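Local coordinates for selenium-binding protein (Sulfolobus tokodaii, PDB 2ECE) that is of unknown function but folds as a beta-propeller and may bind selenium, at residues P321-I326 with L337-I342; A382-E387 with N399-T404; A80-L85 with S455-C460. One frame throughout, in Å; residues are numbered along the deposited sequence.

Contact 1. Residues P321-I326 with L337-I342; sequences PLVTDI and LSLWGI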
loop_
_atom_site.group_PDB
_atom_site.type_symbol
_atom_site.label_atom_id
_atom_site.label_comp_id
_atom_site.label_asym_id
_atom_site.label_seq_id
_atom_site.Cartn_x
_atom_site.Cartn_y
_atom_site.Cartn_z
ATOM N N PRO A 321 -9.832 -8.035 13.371
ATOM C CA PRO A 321 -9.264 -8.540 12.125
ATOM C C PRO A 321 -8.131 -7.633 11.654
ATOM O O PRO A 321 -7.140 -8.108 11.105
ATOM C CB PRO A 321 -10.461 -8.532 11.173
ATOM C CG PRO A 321 -11.303 -7.406 11.706
ATOM C CD PRO A 321 -11.244 -7.660 13.190
ATOM N N LEU A 322 -8.278 -6.333 11.911
ATOM C CA LEU A 322 -7.294 -5.329 11.508
ATOM C C LEU A 322 -6.952 -5.452 10.031
ATOM O O LEU A 322 -5.828 -5.808 9.666
ATOM C CB LEU A 322 -6.010 -5.448 12.334
ATOM C CG LEU A 322 -6.112 -5.205 13.844
ATOM C CD1 LEU A 322 -4.742 -5.417 14.485
ATOM C CD2 LEU A 322 -6.622 -3.794 14.105
ATOM N N VAL A 323 -7.935 -5.175 9.183
ATOM C CA VAL A 323 -7.724 -5.223 7.740
ATOM C C VAL A 323 -6.950 -3.955 7.406
ATOM O O VAL A 323 -7.510 -2.858 7.434
ATOM C CB VAL A 323 -9.067 -5.241 6.983
ATOM C CG1 VAL A 323 -8.826 -5.141 5.478
ATOM C CG2 VAL A 323 -9.821 -6.540 7.308
ATOM N N THR A 324 -5.662 -4.113 7.102
ATOM C CA THR A 324 -4.791 -2.978 6.803
ATOM C C THR A 324 -4.484 -2.710 5.325
ATOM O O THR A 324 -4.087 -1.599 4.971
ATOM C CB THR A 324 -3.453 -3.124 7.545
ATOM O OG1 THR A 324 -2.881 -4.400 7.241
ATOM C CG2 THR A 324 -3.659 -3.005 9.051
ATOM N N ASP A 325 -4.642 -3.715 4.468
ATOM C CA ASP A 325 -4.389 -3.524 3.045
ATOM C C ASP A 325 -5.419 -4.234 2.167
ATOM O O ASP A 325 -6.015 -5.239 2.570
ATOM C CB ASP A 325 -2.981 -4.016 2.669
ATOM C CG ASP A 325 -2.571 -3.590 1.258
ATOM O OD1 ASP A 325 -2.776 -2.411 0.925
ATOM O OD2 ASP A 325 -2.036 -4.418 0.488
ATOM N N ILE A 326 -5.634 -3.684 0.973
ATOM C CA ILE A 326 -6.551 -4.261 -0.007
ATOM C C ILE A 326 -5.917 -4.076 -1.382
ATOM O O ILE A 326 -5.102 -3.166 -1.582
ATOM C CB ILE A 326 -7.944 -3.571 -0.014
ATOM C CG1 ILE A 326 -7.787 -2.059 -0.189
ATOM C CG2 ILE A 326 -8.699 -3.911 1.254
ATOM C CD1 ILE A 326 -9.081 -1.341 -0.552
ATOM N N LEU A 337 -7.964 -8.991 0.659
ATOM C CA LEU A 337 -7.767 -8.257 1.899
ATOM C C LEU A 337 -6.800 -9.031 2.769
ATOM O O LEU A 337 -6.716 -10.259 2.690
ATOM C CB LEU A 337 -9.062 -8.114 2.718
ATOM C CG LEU A 337 -10.508 -7.959 2.241
ATOM C CD1 LEU A 337 -11.348 -7.578 3.460
ATOM C CD2 LEU A 337 -10.646 -6.911 1.167
ATOM N N SER A 338 -6.073 -8.307 3.611
ATOM C CA SER A 338 -5.168 -8.947 4.545
ATOM C C SER A 338 -5.771 -8.651 5.914
ATOM O O SER A 338 -6.361 -7.588 6.126
ATOM C CB SER A 338 -3.761 -8.352 4.438
ATOM O OG SER A 338 -3.751 -6.979 4.803
ATOM N N LEU A 339 -5.668 -9.607 6.829
ATOM C CA LEU A 339 -6.172 -9.418 8.181
ATOM C C LEU A 339 -4.930 -9.544 9.040
ATOM O O LEU A 339 -4.502 -10.644 9.384
ATOM C CB LEU A 339 -7.198 -10.493 8.560
ATOM C CG LEU A 339 -8.661 -10.286 8.149
ATOM C CD1 LEU A 339 -8.814 -10.460 6.644
ATOM C CD2 LEU A 339 -9.542 -11.295 8.887
ATOM N N TRP A 340 -4.349 -8.397 9.363
ATOM C CA TRP A 340 -3.127 -8.331 10.144
ATOM C C TRP A 340 -3.309 -8.714 11.609
ATOM O O TRP A 340 -2.335 -8.986 12.303
ATOM C CB TRP A 340 -2.555 -6.920 10.043
ATOM C CG TRP A 340 -1.146 -6.811 10.502
ATOM C CD1 TRP A 340 -0.049 -7.402 9.938
ATOM C CD2 TRP A 340 -0.660 -6.011 11.584
ATOM N NE1 TRP A 340 1.096 -7.010 10.603
ATOM C CE2 TRP A 340 0.746 -6.160 11.619
ATOM C CE3 TRP A 340 -1.278 -5.186 12.535
ATOM C CZ2 TRP A 340 1.543 -5.506 12.557
ATOM C CZ3 TRP A 340 -0.480 -4.533 13.471
ATOM C CH2 TRP A 340 0.912 -4.702 13.475
ATOM N N GLY A 341 -4.553 -8.727 12.077
ATOM C CA GLY A 341 -4.807 -9.092 13.460
ATOM C C GLY A 341 -5.066 -10.581 13.572
ATOM O O GLY A 341 -4.308 -11.315 14.202
ATOM N N ILE A 342 -6.139 -11.033 12.932
ATOM C CA ILE A 342 -6.502 -12.441 12.963
ATOM C C ILE A 342 -5.489 -13.353 12.262
ATOM O O ILE A 342 -5.188 -14.444 12.758
ATOM C CB ILE A 342 -7.913 -12.629 12.366
ATOM C CG1 ILE A 342 -8.946 -12.140 13.386
ATOM C CG2 ILE A 342 -8.139 -14.089 11.975
ATOM C CD1 ILE A 342 -10.318 -11.911 12.823
#

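Contact 2. Residues A382-E387 with N399-T404; sequences APQMLE and NSLYST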
loop_
_atom_site.group_PDB
_atom_site.type_symbol
_atom_site.label_atom_id
_atom_site.label_comp_id
_atom_site.label_asym_id
_atom_site.label_seq_id
_atom_site.Cartn_x
_atom_site.Cartn_y
_atom_site.Cartn_z
ATOM N N ALA A 382 1.595 -11.133 10.743
ATOM C CA ALA A 382 0.475 -11.641 9.957
ATOM C C ALA A 382 0.488 -10.961 8.589
ATOM O O ALA A 382 1.325 -10.097 8.334
ATOM C CB ALA A 382 -0.829 -11.346 10.677
ATOM N N PRO A 383 -0.427 -11.355 7.685
ATOM C CA PRO A 383 -0.447 -10.720 6.361
ATOM C C PRO A 383 -0.724 -9.224 6.506
ATOM O O PRO A 383 -1.528 -8.813 7.341
ATOM C CB PRO A 383 -1.592 -11.430 5.653
ATOM C CG PRO A 383 -1.609 -12.786 6.298
ATOM C CD PRO A 383 -1.416 -12.448 7.754
ATOM N N GLN A 384 0.048 -8.413 5.796
ATOM C CA GLN A 384 -0.168 -6.975 5.810
ATOM C C GLN A 384 -0.279 -6.487 4.359
ATOM O O GLN A 384 -1.362 -6.490 3.772
ATOM C CB GLN A 384 0.980 -6.306 6.560
ATOM C CG GLN A 384 0.651 -4.975 7.200
ATOM C CD GLN A 384 0.324 -3.897 6.180
ATOM O OE1 GLN A 384 -0.810 -3.790 5.713
ATOM N NE2 GLN A 384 1.326 -3.101 5.822
ATOM N N MET A 385 0.848 -6.107 3.768
ATOM C CA MET A 385 0.831 -5.642 2.389
ATOM C C MET A 385 0.653 -6.812 1.435
ATOM O O MET A 385 1.155 -7.909 1.676
ATOM C CB MET A 385 2.116 -4.893 2.024
ATOM C CG MET A 385 2.182 -3.468 2.540
ATOM S SD MET A 385 0.668 -2.525 2.282
ATOM C CE MET A 385 0.709 -2.245 0.499
ATOM N N LEU A 386 -0.075 -6.560 0.352
ATOM C CA LEU A 386 -0.333 -7.567 -0.669
ATOM C C LEU A 386 -0.016 -6.971 -2.028
ATOM O O LEU A 386 -0.050 -5.749 -2.204
ATOM C CB LEU A 386 -1.819 -7.958 -0.687
ATOM C CG LEU A 386 -2.531 -8.431 0.578
ATOM C CD1 LEU A 386 -4.035 -8.503 0.329
ATOM C CD2 LEU A 386 -1.987 -9.793 0.979
ATOM N N GLU A 387 0.303 -7.826 -2.988
ATOM C CA GLU A 387 0.515 -7.352 -4.347
ATOM C C GLU A 387 0.154 -8.488 -5.288
ATOM O O GLU A 387 0.455 -9.647 -5.012
ATOM C CB GLU A 387 1.943 -6.884 -4.583
ATOM C CG GLU A 387 2.014 -6.020 -5.836
ATOM C CD GLU A 387 0.833 -5.066 -5.924
ATOM O OE1 GLU A 387 0.864 -4.012 -5.254
ATOM O OE2 GLU A 387 -0.147 -5.384 -6.645
ATOM N N ASN A 399 4.627 -8.957 5.905
ATOM C CA ASN A 399 3.972 -8.882 7.219
ATOM C C ASN A 399 4.143 -7.717 8.185
ATOM O O ASN A 399 3.613 -7.772 9.299
ATOM C CB ASN A 399 4.320 -10.164 7.975
ATOM C CG ASN A 399 5.813 -10.295 8.222
ATOM O OD1 ASN A 399 6.630 -9.881 7.390
ATOM N ND2 ASN A 399 6.181 -10.874 9.362
ATOM N N SER A 400 4.872 -6.679 7.797
ATOM C CA SER A 400 5.073 -5.547 8.687
ATOM C C SER A 400 4.144 -4.378 8.360
ATOM O O SER A 400 3.881 -4.097 7.196
ATOM C CB SER A 400 6.528 -5.093 8.616
ATOM O OG SER A 400 6.715 -3.914 9.372
ATOM N N LEU A 401 3.663 -3.696 9.400
ATOM C CA LEU A 401 2.764 -2.558 9.232
ATOM C C LEU A 401 3.502 -1.241 9.469
ATOM O O LEU A 401 3.531 -0.362 8.608
ATOM C CB LEU A 401 1.580 -2.662 10.210
ATOM C CG LEU A 401 0.572 -1.501 10.208
ATOM C CD1 LEU A 401 -0.111 -1.416 8.848
ATOM C CD2 LEU A 401 -0.465 -1.702 11.310
ATOM N N TYR A 402 4.087 -1.113 10.655
ATOM C CA TYR A 402 4.827 0.083 11.038
ATOM C C TYR A 402 5.673 -0.250 12.281
ATOM O O TYR A 402 5.178 -0.836 13.242
ATOM C CB TYR A 402 3.848 1.237 11.321
ATOM C CG TYR A 402 4.526 2.571 11.568
ATOM C CD1 TYR A 402 4.984 2.919 12.841
ATOM C CD2 TYR A 402 4.764 3.462 10.520
ATOM C CE1 TYR A 402 5.668 4.122 13.063
ATOM C CE2 TYR A 402 5.443 4.663 10.729
ATOM C CZ TYR A 402 5.893 4.985 12.003
ATOM O OH TYR A 402 6.569 6.166 12.218
ATOM N N SER A 403 6.950 0.116 12.236
ATOM C CA SER A 403 7.900 -0.153 13.316
ATOM C C SER A 403 7.316 -0.276 14.724
ATOM O O SER A 403 7.343 -1.348 15.317
ATOM C CB SER A 403 8.998 0.916 13.317
ATOM O OG SER A 403 8.447 2.205 13.524
ATOM N N THR A 404 6.784 0.820 15.254
ATOM C CA THR A 404 6.234 0.810 16.602
ATOM C C THR A 404 4.907 0.084 16.766
ATOM O O THR A 404 4.609 -0.414 17.852
ATOM C CB THR A 404 6.108 2.242 17.147
ATOM O OG1 THR A 404 5.433 3.068 16.192
ATOM C CG2 THR A 404 7.494 2.816 17.421
HETATM O O HOH W 1 3.512 -5.353 4.822
#

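Contact 3. Residues A80-L85 with S455-C460; sequences ACSSAL and SSDSYC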
loop_
_atom_site.group_PDB
_atom_site.type_symbol
_atom_site.label_atom_id
_atom_site.label_comp_id
_atom_site.label_asym_id
_atom_site.label_seq_id
_atom_site.Cartn_x
_atom_site.Cartn_y
_atom_site.Cartn_z
ATOM N N ALA A 80 7.609 6.423 -13.657
ATOM C CA ALA A 80 6.631 6.487 -14.738
ATOM C C ALA A 80 5.988 5.131 -14.965
ATOM O O ALA A 80 6.586 4.088 -14.691
ATOM C CB ALA A 80 7.299 6.972 -16.035
ATOM N N CYS A 81 4.764 5.149 -15.475
ATOM C CA CYS A 81 4.059 3.912 -15.729
ATOM C C CYS A 81 3.027 4.043 -16.849
ATOM O O CYS A 81 3.104 4.969 -17.650
ATOM C CB CYS A 81 3.423 3.419 -14.430
ATOM S SG CYS A 81 2.321 4.572 -13.551
ATOM N N SER A 82 2.066 3.123 -16.905
ATOM C CA SER A 82 1.055 3.139 -17.965
ATOM C C SER A 82 0.334 4.473 -18.164
ATOM O O SER A 82 -0.147 4.770 -19.262
ATOM C CB SER A 82 0.030 2.026 -17.725
ATOM O OG SER A 82 0.647 0.753 -17.836
ATOM N N SER A 83 0.260 5.274 -17.106
ATOM C CA SER A 83 -0.404 6.569 -17.179
ATOM C C SER A 83 0.252 7.482 -18.215
ATOM O O SER A 83 -0.356 8.459 -18.649
ATOM C CB SER A 83 -0.377 7.249 -15.811
ATOM O OG SER A 83 0.963 7.446 -15.376
ATOM N N ALA A 84 1.484 7.161 -18.610
ATOM C CA ALA A 84 2.206 7.967 -19.597
ATOM C C ALA A 84 1.560 7.909 -20.982
ATOM O O ALA A 84 1.817 8.767 -21.829
ATOM C CB ALA A 84 3.661 7.508 -19.693
ATOM N N LEU A 85 0.738 6.890 -21.209
ATOM C CA LEU A 85 0.058 6.730 -22.486
ATOM C C LEU A 85 -1.202 7.590 -22.544
ATOM O O LEU A 85 -1.897 7.621 -23.561
ATOM C CB LEU A 85 -0.294 5.261 -22.716
ATOM C CG LEU A 85 0.905 4.316 -22.875
ATOM C CD1 LEU A 85 0.413 2.886 -23.020
ATOM C CD2 LEU A 85 1.728 4.720 -24.094
ATOM N N SER A 455 -1.186 -2.535 -8.258
ATOM C CA SER A 455 -1.344 -1.288 -7.508
ATOM C C SER A 455 -0.320 -0.232 -7.902
ATOM O O SER A 455 -0.257 0.838 -7.298
ATOM C CB SER A 455 -1.242 -1.545 -5.999
ATOM O OG SER A 455 0.106 -1.718 -5.589
ATOM N N SER A 456 0.462 -0.526 -8.930
ATOM C CA SER A 456 1.498 0.390 -9.381
ATOM C C SER A 456 1.099 1.275 -10.556
ATOM O O SER A 456 1.652 2.361 -10.721
ATOM C CB SER A 456 2.741 -0.400 -9.784
ATOM O OG SER A 456 2.482 -1.158 -10.955
ATOM N N ASP A 457 0.148 0.803 -11.366
ATOM C CA ASP A 457 -0.290 1.518 -12.565
ATOM C C ASP A 457 -1.774 1.850 -12.634
ATOM O O ASP A 457 -2.612 1.124 -12.109
ATOM C CB ASP A 457 0.024 0.688 -13.818
ATOM C CG ASP A 457 1.500 0.548 -14.087
ATOM O OD1 ASP A 457 2.251 0.222 -13.144
ATOM O OD2 ASP A 457 1.902 0.750 -15.250
ATOM N N SER A 458 -2.087 2.957 -13.299
ATOM C CA SER A 458 -3.473 3.348 -13.529
ATOM C C SER A 458 -3.523 3.483 -15.051
ATOM O O SER A 458 -2.503 3.746 -15.685
ATOM C CB SER A 458 -3.828 4.667 -12.828
ATOM O OG SER A 458 -2.954 5.712 -13.201
ATOM N N TYR A 459 -4.692 3.286 -15.642
ATOM C CA TYR A 459 -4.791 3.333 -17.095
ATOM C C TYR A 459 -5.748 4.394 -17.636
ATOM O O TYR A 459 -6.664 4.834 -16.936
ATOM C CB TYR A 459 -5.185 1.940 -17.586
ATOM C CG TYR A 459 -4.387 0.846 -16.903
ATOM C CD1 TYR A 459 -4.821 0.282 -15.699
ATOM C CD2 TYR A 459 -3.161 0.430 -17.417
ATOM C CE1 TYR A 459 -4.050 -0.662 -15.021
ATOM C CE2 TYR A 459 -2.379 -0.515 -16.747
ATOM C CZ TYR A 459 -2.829 -1.051 -15.552
ATOM O OH TYR A 459 -2.048 -1.961 -14.882
ATOM N N CYS A 460 -5.521 4.815 -18.880
ATOM C CA CYS A 460 -6.381 5.816 -19.497
ATOM C C CYS A 460 -7.306 5.249 -20.569
ATOM O O CYS A 460 -8.074 5.988 -21.177
ATOM C CB CYS A 460 -5.552 6.960 -20.086
ATOM S SG CYS A 460 -5.302 8.315 -18.897
HETATM O O HOH W 2 -2.804 4.181 -20.154
#

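Contact 1. Residues P321-I326 with L337-I342
Two backbone amides of residues 337-342 meet carbonyls in the loop 321-326: Gly341 N donates to Pro321 O at 2.8 Å, and Trp340 N to Leu322 O at 3.0 Å. Near the other end, Ser338 N binds Asp325 O at 3.2 Å. Ser338 OG receives a weak bond from Asp325 N (3.4 Å), while its stronger partner is Gln384 O. Ser338 O is buried without a conventional partner and is met by the CA-H of Val323, with 3.2 Å between Val323 CA and Ser338 O. This is the inner edge of a beta-propeller blade: the loop arrives from the preceding blade and becomes the innermost strand at Ile326, antiparallel to Leu337 in a non-hydrogen-bonded pair. The apolar contacts flank this backbone. Ile326 CG2 and Leu337 CD2 touch at 3.6 Å, their side chains lying alongside, and Pro321 CB packs on Leu339 CD2 at 3.7 Å. Val323 CG1 meets Leu337 CD1, and its CG2 Leu339 CG. With CG anti to the backbone N (chi1 -165°), the Trp340 indole extends past Leu322, whose CD1 approaches CE3 obliquely at 4.0 Å; its NE1 is held by Asn399 O.

Contact 2. Residues A382-E387 with N399-T404
Gln384 reaches across to Ser400 and Leu401, spanning the two ends of a beta hairpin in the propeller: its segment leads into the innermost blade strand 386-388, and the segment of Ser400 leaves the neighbouring strand 394-398. The glutamine conformation makes this possible. CG lies roughly anti to the backbone N (chi1 -154°), which carries the chain toward the other segment, and a bend at chi2 (-65°) then turns the amide so that NE2 faces a main-chain carbonyl. NE2 donates to Ser400 O at 3.1 Å, and that oxygen lies only 4° out of the amide plane, although the donor is itself tilted from the carbonyl plane. The other end of the amide is engaged too, since OE1 is hydrogen-bonded to Thr324 OG1; gripped at both ends, the group has little scope to flip. Leu401 crosses it at about a right angle, resting its CD1 over the flat of the amide, 3.7 Å from Gln384 CD. Ser400 O has a second donor in water 1 (2.7 Å), which in turn accepts from Met385 N at 3.0 Å and so joins the two backbones beside the side-chain bond. Asn399 takes the opposite course. Its amide leads away from Gln384, and ND2 is bound by Lys415 O and Thr380 O. What it presents to the first segment is its methylene: Asn399 CB presses close against Ala382 O, at 3.0 Å.

Contact 3. Residues A80-L85 with S455-C460
Asp457 and Ser82 form the tight part. OD2 of Asp457 accepts two bonds from the serine, one from Ser82 N and one from Ser82 OG, each 2.9 Å long. The hydroxyl, also bonded to Tyr13 N, meets the anti lone pair of OD2, whereas the amide approaches from 42° above the carboxylate plane. Arg95 adds a salt bridge to the same oxygen, and Ser456 OG donates to Asp457 OD1 at 2.6 Å; these partners fix the rotation of the buried carboxylate. Cys81, whose SG is in a disulfide with Cys145, presses its CB to within 3.2 Å of Asp457 OD2. The Tyr459 ring lies against Ser82, with CE2 3.5 Å from Ser82 OG, an oblique approach. An alanine in place of Asp457 would probably leave Ser82 N and the Arg95 charge without their mate and let the 3-10 turn 82-85 drift from the tail. Farther along, the fit is looser. Ser83 CB comes no nearer than 4.0 Å to Ser458 OG, itself bonded to Trp195 NE1, and at the partly exposed Cys460 a water takes over: water 2 accepts from Cys460 N at 3.1 Å and lies beside Ser82 O. The disulfide from Cys460 to Cys86 pins this end. The C-terminal tail, having supplied the innermost strand 443-449 of the blade that holds 27-65, continues onto the next blade, extending the end-to-end closure of the beta-propeller ring.

Contacts 1 and 2 occupy successive blades and interlock, with centres 9 Å apart. Gln384 serves both contacts, and a further hydrogen bond, from Leu386 N to Asp325 OD2, ties the entry of one blade to that of the next. Contact 3 lies much farther off, its centre about 25 Å from that of contact 2 and about 27 Å from that of contact 1, on the other side of the chain's centre from contact 1. In sequence, contact 3 encloses both others. Its tail nevertheless meets contact 2, where Ser455 OG lies 2.4 Å from Glu387 OE1, too short to be taken as an ordinary hydrogen bond.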